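Local atomic coordinates of endo-beta-1,4-glucanase (cellulase B) (Bacillus halodurans, PDB entry 4V2X), a protein that probably hydrolyses internal beta-1,4 bonds in beta-glucans, its family 46 carbohydrate-binding module contributing to the breakdown of xyloglucan and mixed-linkage beta-1,3-1,4-glucans. Residues A507-V512 with V558-H563; A519-W524 with F550-D555; V110-R115 with P126-R131; P198-N203 with P241-A246. All blocks are in the same frame, centred on the assembly; numbering follows the deposited sequence.

Contact 1: A507-V512 with V558-H563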
# COMPACT_ATOMS: atom_id res chain seq x y z
N ALA A 507 -36.54 22.95 18.66
CA ALA A 507 -35.26 22.86 17.94
C ALA A 507 -34.33 21.81 18.56
O ALA A 507 -33.81 20.94 17.86
CB ALA A 507 -34.59 24.22 17.92
N THR A 508 -34.12 21.91 19.86
CA THR A 508 -33.25 20.95 20.55
C THR A 508 -33.47 21.02 22.07
O THR A 508 -34.26 21.83 22.57
CB THR A 508 -31.76 21.17 20.15
OG1 THR A 508 -30.91 20.15 20.73
CG2 THR A 508 -31.29 22.56 20.52
N MET A 509 -32.81 20.11 22.78
CA MET A 509 -32.98 19.98 24.22
C MET A 509 -31.62 19.73 24.84
O MET A 509 -30.88 18.85 24.40
CB MET A 509 -33.91 18.82 24.56
CG MET A 509 -34.21 18.68 26.05
SD MET A 509 -34.85 17.08 26.54
CE MET A 509 -33.38 16.06 26.46
N GLU A 510 -31.29 20.51 25.87
CA GLU A 510 -30.11 20.27 26.69
C GLU A 510 -30.47 19.48 27.93
O GLU A 510 -31.59 19.59 28.44
CB GLU A 510 -29.48 21.59 27.14
CG GLU A 510 -28.92 22.44 26.02
CD GLU A 510 -28.28 23.69 26.56
OE1 GLU A 510 -27.11 23.61 26.97
OE2 GLU A 510 -28.97 24.73 26.58
N ALA A 511 -29.52 18.69 28.42
CA ALA A 511 -29.67 17.95 29.67
C ALA A 511 -28.35 18.01 30.43
O ALA A 511 -27.31 17.57 29.93
CB ALA A 511 -30.07 16.51 29.40
N VAL A 512 -28.39 18.59 31.63
CA VAL A 512 -27.21 18.68 32.50
C VAL A 512 -27.60 18.26 33.91
O VAL A 512 -28.74 18.47 34.33
CB VAL A 512 -26.61 20.11 32.53
CG1 VAL A 512 -26.26 20.57 31.12
CG2 VAL A 512 -27.56 21.10 33.18
N VAL A 558 -31.68 16.38 37.14
CA VAL A 558 -31.21 16.84 35.83
C VAL A 558 -32.04 18.04 35.41
O VAL A 558 -33.27 18.02 35.50
CB VAL A 558 -31.32 15.70 34.80
CG1 VAL A 558 -31.19 16.21 33.37
CG2 VAL A 558 -30.27 14.64 35.10
N ARG A 559 -31.36 19.08 34.93
CA ARG A 559 -32.04 20.24 34.37
C ARG A 559 -32.09 20.10 32.86
O ARG A 559 -31.07 19.92 32.20
CB ARG A 559 -31.33 21.55 34.74
CG ARG A 559 -32.06 22.79 34.25
CD ARG A 559 -31.39 24.07 34.74
NE ARG A 559 -29.98 24.14 34.35
CZ ARG A 559 -29.53 24.46 33.13
NH1 ARG A 559 -30.37 24.76 32.14
NH2 ARG A 559 -28.22 24.48 32.90
N LEU A 560 -33.31 20.17 32.32
CA LEU A 560 -33.52 20.16 30.89
C LEU A 560 -33.78 21.59 30.42
O LEU A 560 -34.40 22.37 31.14
CB LEU A 560 -34.73 19.29 30.54
CG LEU A 560 -34.68 17.84 31.01
CD1 LEU A 560 -35.96 17.13 30.60
CD2 LEU A 560 -33.47 17.12 30.46
N THR A 561 -33.30 21.91 29.23
CA THR A 561 -33.60 23.20 28.62
C THR A 561 -34.07 22.95 27.20
O THR A 561 -33.34 22.42 26.37
CB THR A 561 -32.37 24.12 28.62
OG1 THR A 561 -31.86 24.25 29.95
CG2 THR A 561 -32.74 25.51 28.07
N PHE A 562 -35.32 23.32 26.94
CA PHE A 562 -35.92 23.15 25.64
C PHE A 562 -35.83 24.46 24.89
O PHE A 562 -36.27 25.49 25.39
CB PHE A 562 -37.37 22.71 25.78
CG PHE A 562 -37.52 21.35 26.39
CD1 PHE A 562 -37.58 21.21 27.77
CD2 PHE A 562 -37.58 20.22 25.60
CE1 PHE A 562 -37.71 19.95 28.34
CE2 PHE A 562 -37.71 18.97 26.16
CZ PHE A 562 -37.77 18.83 27.53
N HIS A 563 -35.22 24.39 23.71
CA HIS A 563 -35.01 25.54 22.83
C HIS A 563 -35.97 25.45 21.67
O HIS A 563 -35.98 24.46 20.95
CB HIS A 563 -33.58 25.51 22.30
CG HIS A 563 -32.53 25.60 23.37
ND1 HIS A 563 -31.97 26.80 23.77
CD2 HIS A 563 -31.95 24.65 24.13
CE1 HIS A 563 -31.09 26.58 24.72
NE2 HIS A 563 -31.05 25.28 24.96
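The Phe-562 ring carries Met-509 on one face: CG sits 3.8 Å from the ring centroid, making a CH-pi contact, and SD approaches obliquely 3.4 Å from CE2, a Met-aromatic contact. Met-509 CG stands anti to the backbone N (chi1 -176°), and a bend at chi3 turns CE toward Leu-560. The His-563 ring is met at its edge, with Glu-510 OE2 and Thr-508 O both close to its plane. His-563 NE2 donates to Glu-510 OE2 over 2.7 Å, reaching the oxygen on its anti side with the carboxylate plane turned 33° from the ring. Over one face of the Arg-559 guanidinium lies Val-512 CG2, 3.5 Å from NH2. These neighbouring strands of the CBM46 module are paired antiparallel, with Glu-510 opposite Thr-561 in a hydrogen-bonded pair, and a classic beta bulge sets Ala-507 and Thr-508 both opposite His-563. There Ala-507 N binds His-563 O at 2.8 Å, Thr-508 N only weakly. Glu-510 OE1 is bound to Ser-526 OG; with alanine in place of the glutamate, His-563 NE2 would probably lose its acceptor, leaving the imidazole less firmly oriented. Beside Phe-562, Ala-511 CB packs 3.6 Å from Leu-560 CD2, and Leu-545 covers Met-509 and Leu-560.

Contact 2: A519-W524 with F550-D555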
# COMPACT_ATOMS: atom_id res chain seq x y z
N ALA A 519 -25.63 15.41 31.01
CA ALA A 519 -26.38 14.19 31.30
C ALA A 519 -26.82 13.51 30.01
O ALA A 519 -26.99 14.16 28.97
CB ALA A 519 -27.59 14.51 32.16
N GLY A 520 -27.00 12.20 30.08
CA GLY A 520 -27.56 11.45 28.95
C GLY A 520 -26.51 11.02 27.95
O GLY A 520 -25.31 11.13 28.19
N PRO A 521 -26.97 10.47 26.81
CA PRO A 521 -26.07 9.98 25.77
C PRO A 521 -25.19 11.09 25.22
O PRO A 521 -25.60 12.26 25.22
CB PRO A 521 -27.03 9.45 24.70
CG PRO A 521 -28.34 9.25 25.38
CD PRO A 521 -28.39 10.26 26.47
N GLN A 522 -24.00 10.71 24.74
CA GLN A 522 -23.05 11.63 24.12
C GLN A 522 -22.83 12.84 25.03
O GLN A 522 -23.14 13.98 24.68
CB GLN A 522 -23.55 12.06 22.74
CG GLN A 522 -23.84 10.89 21.79
CD GLN A 522 -22.60 10.14 21.34
OE1 GLN A 522 -21.49 10.68 21.32
NE2 GLN A 522 -22.78 8.88 20.95
N ASP A 523 -22.28 12.56 26.21
CA ASP A 523 -22.21 13.56 27.28
C ASP A 523 -21.04 14.53 27.17
O ASP A 523 -20.77 15.31 28.09
CB ASP A 523 -22.28 12.88 28.66
CG ASP A 523 -21.04 12.08 29.01
OD1 ASP A 523 -20.00 12.16 28.32
OD2 ASP A 523 -21.11 11.35 30.02
N TRP A 524 -20.35 14.49 26.03
CA TRP A 524 -19.40 15.54 25.65
C TRP A 524 -20.12 16.86 25.29
O TRP A 524 -19.50 17.91 25.20
CB TRP A 524 -18.51 15.08 24.49
CG TRP A 524 -19.26 14.48 23.36
CD1 TRP A 524 -19.58 13.16 23.20
CD2 TRP A 524 -19.81 15.17 22.23
NE1 TRP A 524 -20.30 12.99 22.05
CE2 TRP A 524 -20.44 14.20 21.43
CE3 TRP A 524 -19.80 16.50 21.81
CZ2 TRP A 524 -21.09 14.52 20.24
CZ3 TRP A 524 -20.45 16.82 20.63
CH2 TRP A 524 -21.07 15.84 19.85
N PHE A 550 -32.62 7.74 29.14
CA PHE A 550 -32.50 7.36 30.54
C PHE A 550 -31.46 6.28 30.82
O PHE A 550 -30.90 6.24 31.91
CB PHE A 550 -33.87 6.95 31.10
CG PHE A 550 -34.81 8.10 31.27
CD1 PHE A 550 -34.53 9.10 32.19
CD2 PHE A 550 -35.96 8.20 30.52
CE1 PHE A 550 -35.39 10.17 32.36
CE2 PHE A 550 -36.83 9.27 30.68
CZ PHE A 550 -36.55 10.25 31.61
N ARG A 551 -31.17 5.43 29.84
CA ARG A 551 -30.12 4.42 30.00
C ARG A 551 -28.76 5.04 30.32
O ARG A 551 -27.91 4.39 30.93
CB ARG A 551 -29.99 3.53 28.76
CG ARG A 551 -30.99 2.38 28.72
CD ARG A 551 -30.51 1.25 27.83
NE ARG A 551 -30.40 1.65 26.43
CZ ARG A 551 -31.41 1.70 25.56
NH1 ARG A 551 -32.65 1.40 25.93
NH2 ARG A 551 -31.18 2.08 24.31
N GLU A 552 -28.56 6.29 29.92
CA GLU A 552 -27.31 6.99 30.18
C GLU A 552 -27.49 8.21 31.09
O GLU A 552 -26.75 9.19 30.99
CB GLU A 552 -26.67 7.38 28.84
CG GLU A 552 -26.36 6.15 28.00
CD GLU A 552 -25.57 6.46 26.75
OE1 GLU A 552 -24.38 6.80 26.86
OE2 GLU A 552 -26.15 6.36 25.65
N VAL A 553 -28.47 8.11 31.99
CA VAL A 553 -28.67 9.10 33.03
C VAL A 553 -28.57 8.39 34.38
O VAL A 553 -29.27 7.41 34.63
CB VAL A 553 -30.04 9.79 32.90
CG1 VAL A 553 -30.29 10.74 34.07
CG2 VAL A 553 -30.13 10.53 31.56
N ARG A 554 -27.71 8.90 35.25
CA ARG A 554 -27.61 8.37 36.61
C ARG A 554 -28.73 8.93 37.48
O ARG A 554 -29.29 9.99 37.17
CB ARG A 554 -26.24 8.66 37.22
CG ARG A 554 -25.98 10.11 37.57
CD ARG A 554 -24.87 10.23 38.60
NE ARG A 554 -24.64 11.63 38.96
CZ ARG A 554 -23.83 12.46 38.33
NH1 ARG A 554 -23.12 12.06 37.27
NH2 ARG A 554 -23.71 13.71 38.76
N ASP A 555 -29.07 8.21 38.54
CA ASP A 555 -30.05 8.71 39.51
C ASP A 555 -29.61 10.08 40.02
O ASP A 555 -28.42 10.33 40.22
CB ASP A 555 -30.18 7.75 40.70
CG ASP A 555 -30.94 6.48 40.36
OD1 ASP A 555 -31.36 6.29 39.20
OD2 ASP A 555 -31.10 5.65 41.28
O HOH W 1 -25.07 10.92 32.15
O HOH W 2 -23.08 8.04 24.89
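Gly-520 and Glu-552 bring their backbones together with CA atoms 4.6 Å apart, and Gly-520 N makes a weak, strongly bent hydrogen bond to Glu-552 O (3.2 Å, 121° at the hydrogen). A water bridges the same two atoms, accepting from Gly-520 N and donating to Glu-552 O. With phi at 87°, Gly-520 has a backbone that a beta carbon would not suit, since it would press on the preceding carbonyl oxygen and on Pro-521 CD. Val-553 lays its CG2 methyl 3.8 Å from the bare CA of Gly-520. Glu-552 is stretched out beyond CG (chi2 -173°), which carries its carboxylate obliquely across the Pro-521 ring, OE2 lying 3.4 Å from CB. The other oxygen, OE1, accepts from a second water 2.7 Å away, and that water in turn accepts from Gln-522 N. Further along the loop, Gln-522 OE1 accepts a hydrogen bond from Trp-524 NE1 on a lone pair, in the plane of the indole, at 2.7 Å. One weak backbone bond, two water bridges and the Glu-552 and Val-553 side chains thus join the loop to the turn leaving helix 547-551. Ala-519 pairs with Ala-511 of strand 506-513, Ala-519 and Val-553 both rest on Val-558 of strand 556-564, and Gln-522 touches Ile-283 and Trp-524 touches Ala-284, in the loop between helices 277-281 and 291-309 of the catalytic domain.

Contact 3: V110-R115 with P126-R131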
# COMPACT_ATOMS: atom_id res chain seq x y z
N VAL A 110 -27.63 -4.06 -4.12
CA VAL A 110 -28.13 -5.42 -3.92
C VAL A 110 -27.32 -6.10 -2.84
O VAL A 110 -26.08 -6.12 -2.88
CB VAL A 110 -28.04 -6.27 -5.21
CG1 VAL A 110 -28.64 -7.65 -4.97
CG2 VAL A 110 -28.73 -5.56 -6.37
N THR A 111 -28.02 -6.66 -1.87
CA THR A 111 -27.40 -7.52 -0.88
C THR A 111 -27.64 -8.96 -1.33
O THR A 111 -28.78 -9.38 -1.49
CB THR A 111 -27.99 -7.27 0.51
OG1 THR A 111 -27.67 -5.94 0.92
CG2 THR A 111 -27.44 -8.26 1.51
N TRP A 112 -26.56 -9.70 -1.54
CA TRP A 112 -26.64 -11.05 -2.09
C TRP A 112 -26.74 -12.12 -1.01
O TRP A 112 -27.40 -13.13 -1.21
CB TRP A 112 -25.48 -11.29 -3.04
CG TRP A 112 -25.46 -10.28 -4.14
CD1 TRP A 112 -24.74 -9.12 -4.17
CD2 TRP A 112 -26.24 -10.29 -5.34
NE1 TRP A 112 -25.00 -8.42 -5.32
CE2 TRP A 112 -25.92 -9.12 -6.06
CE3 TRP A 112 -27.19 -11.18 -5.87
CZ2 TRP A 112 -26.51 -8.82 -7.28
CZ3 TRP A 112 -27.76 -10.88 -7.08
CH2 TRP A 112 -27.42 -9.70 -7.78
N GLU A 113 -26.10 -11.88 0.14
CA GLU A 113 -26.31 -12.73 1.31
C GLU A 113 -27.81 -12.96 1.53
O GLU A 113 -28.61 -12.02 1.41
CB GLU A 113 -25.69 -12.07 2.55
CG GLU A 113 -25.63 -12.97 3.78
CD GLU A 113 -24.40 -13.86 3.83
OE1 GLU A 113 -23.84 -14.23 2.79
OE2 GLU A 113 -23.97 -14.20 4.95
N ASN A 114 -28.18 -14.20 1.85
CA ASN A 114 -29.58 -14.66 2.01
C ASN A 114 -30.27 -15.03 0.69
O ASN A 114 -31.38 -15.55 0.72
CB ASN A 114 -30.48 -13.66 2.77
CG ASN A 114 -29.96 -13.32 4.15
OD1 ASN A 114 -29.87 -12.14 4.53
ND2 ASN A 114 -29.62 -14.34 4.92
N ARG A 115 -29.63 -14.75 -0.44
CA ARG A 115 -30.15 -15.15 -1.75
C ARG A 115 -29.10 -15.93 -2.54
O ARG A 115 -29.11 -15.91 -3.77
CB ARG A 115 -30.62 -13.92 -2.53
CG ARG A 115 -31.71 -13.13 -1.83
CD ARG A 115 -31.18 -11.88 -1.16
NE ARG A 115 -32.26 -11.18 -0.46
CZ ARG A 115 -32.32 -9.86 -0.25
NH1 ARG A 115 -31.36 -9.04 -0.69
NH2 ARG A 115 -33.36 -9.35 0.39
N PRO A 126 -31.47 -17.97 -8.80
CA PRO A 126 -31.83 -17.43 -10.12
C PRO A 126 -33.10 -16.59 -10.13
O PRO A 126 -33.26 -15.71 -10.98
CB PRO A 126 -32.03 -18.69 -10.99
CG PRO A 126 -31.63 -19.85 -10.18
CD PRO A 126 -31.44 -19.45 -8.76
N GLN A 127 -34.02 -16.86 -9.21
CA GLN A 127 -35.28 -16.14 -9.15
C GLN A 127 -35.03 -14.72 -8.67
O GLN A 127 -35.55 -13.75 -9.22
CB GLN A 127 -36.27 -16.86 -8.22
CG GLN A 127 -37.00 -18.02 -8.88
CD GLN A 127 -36.11 -19.20 -9.23
OE1 GLN A 127 -35.67 -19.94 -8.36
NE2 GLN A 127 -35.87 -19.39 -10.52
N PHE A 128 -34.23 -14.61 -7.63
CA PHE A 128 -33.82 -13.30 -7.12
C PHE A 128 -33.06 -12.54 -8.19
O PHE A 128 -33.39 -11.39 -8.49
CB PHE A 128 -32.97 -13.47 -5.88
CG PHE A 128 -32.54 -12.17 -5.27
CD1 PHE A 128 -33.46 -11.40 -4.58
CD2 PHE A 128 -31.23 -11.73 -5.37
CE1 PHE A 128 -33.07 -10.19 -4.01
CE2 PHE A 128 -30.83 -10.53 -4.80
CZ PHE A 128 -31.76 -9.76 -4.11
N LEU A 129 -32.07 -13.17 -8.80
CA LEU A 129 -31.31 -12.54 -9.88
C LEU A 129 -32.21 -12.07 -11.03
O LEU A 129 -32.02 -10.98 -11.56
CB LEU A 129 -30.21 -13.48 -10.40
CG LEU A 129 -29.26 -12.93 -11.46
CD1 LEU A 129 -28.61 -11.63 -11.00
CD2 LEU A 129 -28.19 -13.97 -11.79
N ASN A 130 -33.19 -12.88 -11.42
CA ASN A 130 -34.10 -12.45 -12.49
C ASN A 130 -34.93 -11.21 -12.10
O ASN A 130 -35.21 -10.37 -12.95
CB ASN A 130 -35.01 -13.59 -12.94
CG ASN A 130 -34.31 -14.53 -13.91
OD1 ASN A 130 -33.46 -14.11 -14.69
ND2 ASN A 130 -34.69 -15.81 -13.89
N ARG A 131 -35.30 -11.09 -10.83
CA ARG A 131 -36.03 -9.91 -10.38
C ARG A 131 -35.14 -8.67 -10.42
O ARG A 131 -35.58 -7.61 -10.88
CB ARG A 131 -36.59 -10.13 -8.97
CG ARG A 131 -37.64 -11.22 -8.91
CD ARG A 131 -38.65 -10.96 -7.80
NE ARG A 131 -38.01 -10.91 -6.48
CZ ARG A 131 -37.59 -11.97 -5.80
NH1 ARG A 131 -37.72 -13.19 -6.30
NH2 ARG A 131 -37.03 -11.81 -4.61
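Arg-115 NH1, 3.5 Å from Phe-128 CZ, donates to Thr-111 O over 2.7 Å, with the acceptor near the guanidinium plane; Phe-75 O takes a second, weak bond from the same nitrogen. The rest of the arginine lies across one face of the Phe-128 ring. Its CG stands over the ring centre, 3.6 Å from the centroid and 10° off the normal, a CH-pi contact, and the guanidinium continues over the rim at CE1 and CZ with its plane 26° from that of the ring. A bend at chi2 (102°) keeps the chain low along this face. At the ring edge, Phe-128 CE2 meets Val-110 CG1 at 3.6 Å, and it also comes 3.8 Å from Trp-112 CZ3 in an offset edge-to-face pair, the edge of Phe-128 turned toward the face of Trp-112 and the planes perpendicular. Val-110 CG1 in turn covers the indole, while Leu-129 CD1 reaches Trp-112 CH2 at 3.9 Å. The indole NE1 is bound to Asn-149 O. Trp-112 to Arg-115 forms a type II beta turn within the loop that follows strand 105-108 of the (beta/alpha)8 barrel, and Phe-128 stands in the first turn of the following helix 126-141. A leucine in place of Arg-115 would probably leave Thr-111 O without its side-chain donor and uncover part of the Phe-128 face. No polar bond joins the two segments; apolar and aromatic groups and the guanidinium laid over the ring make the contact. Carbonyl oxygens, among them Thr-111 O and weakly Phe-75 O and Ala-77 O, probably help to accommodate the charge of this buried arginine, while its alkyl part covers the phenylalanine.

Contact 4: P198-N203 with P241-A246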
# COMPACT_ATOMS: atom_id res chain seq x y z
N PRO A 198 -16.93 -0.30 2.09
CA PRO A 198 -16.08 -1.36 2.65
C PRO A 198 -15.39 -0.98 3.95
O PRO A 198 -14.95 0.16 4.11
CB PRO A 198 -15.05 -1.60 1.54
CG PRO A 198 -15.05 -0.35 0.74
CD PRO A 198 -16.47 0.12 0.76
N LYS A 199 -15.33 -1.92 4.87
CA LYS A 199 -14.53 -1.77 6.09
C LYS A 199 -14.25 -3.16 6.64
O LYS A 199 -14.84 -4.14 6.18
CB LYS A 199 -15.24 -0.89 7.11
CG LYS A 199 -16.57 -1.42 7.62
CD LYS A 199 -17.24 -0.39 8.52
CE LYS A 199 -18.37 -1.01 9.33
NZ LYS A 199 -19.36 -1.75 8.50
N PHE A 200 -13.33 -3.25 7.60
CA PHE A 200 -12.86 -4.55 8.08
C PHE A 200 -12.87 -4.65 9.59
O PHE A 200 -12.09 -5.39 10.19
CB PHE A 200 -11.50 -4.86 7.46
CG PHE A 200 -11.56 -4.91 5.98
CD1 PHE A 200 -11.96 -6.08 5.34
CD2 PHE A 200 -11.33 -3.77 5.22
CE1 PHE A 200 -12.08 -6.12 3.96
CE2 PHE A 200 -11.45 -3.80 3.85
CZ PHE A 200 -11.82 -4.98 3.22
N SER A 201 -13.78 -3.90 10.18
CA SER A 201 -14.17 -4.06 11.56
C SER A 201 -15.68 -4.10 11.55
O SER A 201 -16.31 -3.61 10.60
CB SER A 201 -13.68 -2.88 12.38
OG SER A 201 -14.32 -2.85 13.64
N GLN A 202 -16.28 -4.67 12.59
CA GLN A 202 -17.73 -4.59 12.73
C GLN A 202 -18.17 -3.15 13.00
O GLN A 202 -19.33 -2.80 12.79
CB GLN A 202 -18.24 -5.53 13.83
CG GLN A 202 -18.07 -5.02 15.26
CD GLN A 202 -19.00 -5.70 16.25
OE1 GLN A 202 -19.38 -6.85 16.08
NE2 GLN A 202 -19.36 -4.98 17.32
N ASN A 203 -17.24 -2.31 13.46
CA ASN A 203 -17.52 -0.91 13.78
C ASN A 203 -16.99 0.08 12.75
O ASN A 203 -16.00 -0.20 12.07
CB ASN A 203 -16.90 -0.57 15.13
CG ASN A 203 -17.48 -1.40 16.26
OD1 ASN A 203 -18.67 -1.71 16.27
ND2 ASN A 203 -16.64 -1.77 17.22
N PRO A 241 -14.70 2.14 -4.59
CA PRO A 241 -14.86 3.00 -3.42
C PRO A 241 -13.59 3.24 -2.63
O PRO A 241 -12.67 2.43 -2.63
CB PRO A 241 -15.82 2.18 -2.56
CG PRO A 241 -15.39 0.77 -2.81
CD PRO A 241 -15.05 0.74 -4.28
N THR A 242 -13.58 4.35 -1.90
CA THR A 242 -12.68 4.51 -0.77
C THR A 242 -13.18 3.67 0.41
O THR A 242 -14.35 3.26 0.46
CB THR A 242 -12.63 5.97 -0.29
OG1 THR A 242 -13.96 6.41 -0.02
CG2 THR A 242 -12.02 6.86 -1.33
N MET A 243 -12.30 3.44 1.38
CA MET A 243 -12.69 2.79 2.64
C MET A 243 -13.82 3.59 3.28
O MET A 243 -13.74 4.83 3.37
CB MET A 243 -11.51 2.71 3.62
CG MET A 243 -11.70 1.70 4.76
SD MET A 243 -11.59 -0.02 4.22
CE MET A 243 -9.85 -0.12 3.83
N GLU A 244 -14.87 2.88 3.69
CA GLU A 244 -16.08 3.47 4.29
C GLU A 244 -16.78 4.48 3.38
O GLU A 244 -17.66 5.22 3.83
CB GLU A 244 -15.76 4.12 5.65
CG GLU A 244 -15.35 3.12 6.72
CD GLU A 244 -15.17 3.75 8.09
OE1 GLU A 244 -15.23 4.99 8.22
OE2 GLU A 244 -14.97 2.99 9.05
N THR A 245 -16.42 4.48 2.10
CA THR A 245 -16.76 5.54 1.14
C THR A 245 -16.54 6.94 1.73
O THR A 245 -17.25 7.89 1.40
CB THR A 245 -18.19 5.40 0.58
OG1 THR A 245 -19.13 5.37 1.66
CG2 THR A 245 -18.33 4.13 -0.30
N ALA A 246 -15.50 7.06 2.56
CA ALA A 246 -15.16 8.30 3.24
C ALA A 246 -14.21 9.15 2.38
O ALA A 246 -13.71 8.70 1.36
CB ALA A 246 -14.55 7.99 4.59
O HOH W 3 -13.89 0.79 10.39
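Pro-198, the last residue of the Asn-Glu-Pro sequence characteristic of family 5 glycosidases, meets the end of strand 238-241 and the loop after it; that strand and 190-193, which leads toward Pro-198, are adjacent in the (beta/alpha)8 barrel. One direct hydrogen bond joins the segments, from Glu-244 N to Pro-198 O at 2.8 Å, with the donor in the carbonyl plane. Apolar contact flanks it: the proline rings cross obliquely with Pro-198 CG 3.7 Å from Pro-241 CG, and Lys-199 CB lies 4.0 Å from Glu-244 CG. The sulfur contacts centre on Met-243, whose chain bends at both chi2 (72°) and chi3 (70°), so that SD comes 3.4 Å from Pro-198 O and also meets the edge of the Phe-200 ring at CE2, 3.8 Å away, a Met-aromatic contact. Leu-215 of helix 209-227 backs both Pro-198 and Met-243. Each segment is braced within itself as well: Ser-201 OG accepts from Asn-203 N in an ST turn, and Thr-242 OG1 donates to Ala-246 O. Water supplies the remaining link, donating to Asn-203 O and to Glu-244 OE2 (2.8 Å), the carboxylate oxygen that also accepts from Gly-205 N.

From the N terminus, contact 3 closes first, tying the loop after barrel strand 105-108 to the start of helix 126-141. Contact 4 follows in series within the same catalytic barrel, joining the loops after strands 190-193 and 238-241, its centre about 23 Å from that of contact 3. The remaining two lie in the C-terminal carbohydrate-binding module, where contact 1 opens at 507-512, contact 2 opens and closes, and 558-563 then completes the sheet pairing. Contacts 1 and 2 touch, the loop and turn of contact 2 lying against the paired strands of contact 1. Contact 2 approaches contact 4 to about 12 Å between nearest atoms.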